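Side-chain contact in conserved protein (Methanothermobacter thermautotrophicus, PDB 1I36), which is of unknown function but binds NADP and resembles 3-hydroxyacid dehydrogenases in structure, consistent with a role as an NADP-dependent oxidoreductase: residues K167-L172 and I206-S211. The protein carries 1 engineered substitution. Numbering follows the deposited sequence.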
# COMPACT_ATOMS: atom_id res chain seq x y z
N LYS A 167 -4.07 -7.24 -0.31
CA LYS A 167 -5.07 -7.32 0.76
C LYS A 167 -4.64 -6.44 1.96
O LYS A 167 -5.49 -5.86 2.64
CB LYS A 167 -5.30 -8.74 1.22
CG LYS A 167 -6.06 -9.60 0.22
CD LYS A 167 -6.00 -11.07 0.68
CE LYS A 167 -6.93 -11.96 -0.15
NZ LYS A 167 -6.83 -11.74 -1.61
N GLY A 168 -3.34 -6.37 2.22
CA GLY A 168 -2.84 -5.55 3.30
C GLY A 168 -3.13 -4.06 3.05
O GLY A 168 -3.52 -3.36 3.97
N VAL A 169 -2.91 -3.59 1.82
CA VAL A 169 -3.17 -2.20 1.41
C VAL A 169 -4.67 -1.87 1.57
O VAL A 169 -5.03 -0.76 1.99
CB VAL A 169 -2.73 -1.97 -0.06
CG1 VAL A 169 -3.23 -0.62 -0.59
CG2 VAL A 169 -1.21 -2.05 -0.15
N SER A 170 -5.54 -2.82 1.22
CA SER A 170 -6.99 -2.63 1.37
C SER A 170 -7.35 -2.41 2.83
O SER A 170 -8.21 -1.57 3.16
CB SER A 170 -7.77 -3.87 0.88
OG SER A 170 -7.72 -3.91 -0.53
N ALA A 171 -6.72 -3.18 3.72
CA ALA A 171 -6.99 -3.03 5.14
C ALA A 171 -6.44 -1.69 5.67
O ALA A 171 -7.06 -1.06 6.55
CB ALA A 171 -6.36 -4.17 5.91
N LEU A 172 -5.25 -1.31 5.22
CA LEU A 172 -4.61 -0.06 5.65
C LEU A 172 -5.45 1.12 5.17
O LEU A 172 -5.70 2.08 5.91
CB LEU A 172 -3.19 0.05 5.08
CG LEU A 172 -2.13 -0.91 5.63
CD1 LEU A 172 -0.90 -0.92 4.71
CD2 LEU A 172 -1.71 -0.51 7.07
N ILE A 206 -11.23 3.63 -4.13
CA ILE A 206 -12.64 3.52 -3.79
C ILE A 206 -13.21 2.16 -4.22
O ILE A 206 -14.06 1.58 -3.53
CB ILE A 206 -13.47 4.67 -4.40
CG1 ILE A 206 -14.95 4.51 -4.05
CG2 ILE A 206 -13.30 4.72 -5.92
CD1 ILE A 206 -15.88 5.51 -4.74
N SER A 207 -12.72 1.63 -5.34
CA SER A 207 -13.18 0.34 -5.85
C SER A 207 -12.61 -0.82 -5.03
O SER A 207 -13.32 -1.79 -4.75
CB SER A 207 -12.82 0.17 -7.33
OG SER A 207 -11.42 0.16 -7.53
N ARG A 208 -11.34 -0.71 -4.66
CA ARG A 208 -10.66 -1.72 -3.84
C ARG A 208 -11.37 -1.82 -2.49
O ARG A 208 -11.56 -2.91 -1.95
CB ARG A 208 -9.18 -1.33 -3.66
CG ARG A 208 -8.63 -1.51 -2.22
CD ARG A 208 -7.21 -0.96 -2.05
NE ARG A 208 -6.18 -1.80 -2.66
CZ ARG A 208 -5.43 -1.43 -3.70
NH1 ARG A 208 -5.60 -0.23 -4.25
NH2 ARG A 208 -4.49 -2.24 -4.18
N LEU A 209 -11.77 -0.67 -1.96
CA LEU A 209 -12.45 -0.56 -0.68
C LEU A 209 -13.81 -1.24 -0.73
O LEU A 209 -14.18 -1.98 0.18
CB LEU A 209 -12.62 0.91 -0.34
CG LEU A 209 -13.06 1.34 1.06
CD1 LEU A 209 -11.88 1.31 2.01
CD2 LEU A 209 -13.60 2.76 0.95
N LYS A 210 -14.57 -0.95 -1.78
CA LYS A 210 -15.89 -1.53 -1.97
C LYS A 210 -15.83 -3.05 -2.09
O LYS A 210 -16.56 -3.75 -1.41
CB LYS A 210 -16.55 -0.93 -3.21
CG LYS A 210 -17.23 0.41 -2.98
CD LYS A 210 -18.44 0.27 -2.05
CE LYS A 210 -19.57 -0.56 -2.69
NZ LYS A 210 -20.16 0.11 -3.88
N SER A 211 -14.94 -3.56 -2.94
CA SER A 211 -14.80 -4.99 -3.14
C SER A 211 -14.40 -5.70 -1.85
O SER A 211 -14.91 -6.79 -1.55
CB SER A 211 -13.75 -5.28 -4.21
OG SER A 211 -13.95 -4.46 -5.35
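Ser170 OG is held by a hydrogen bond to the carbonyl oxygen of Thr166, one turn back in its helix, and by a weak one to Ser212 OG, and it also lies against the aliphatic part of Arg208, 3.1 Å from CG. Arg208 CD follows at 3.4 Å from the same oxygen. The arginine chain passes Ser170 and reaches Val169, bending at CG–CD (chi3 -74°), and the serine oxygen comes to lie at the edge of the guanidinium, close to its plane. Val169 covers one face of that group: CG1, anti to the backbone N (chi1 169°), sits 3.8 Å from Arg208 NE and 3.9 Å from CZ, nearer the NE side than the centre of the group, with the valine standing roughly perpendicular to the arginine chain. Farther out, Arg208 NH2 makes a long, weak ion pair with Glu197 of the second subunit. With an alanine here, Val169 CG1 would probably lose the flat group packed against it, and that glutamate its distant positive partner. Leu209 packs on Leu173 and Trp174 beyond the segment. The contact thus joins helices 154-182 and 202-214 by helix-helix packing in the all-helical C-terminal part of the chain, away from the NADP-binding Rossmann domain.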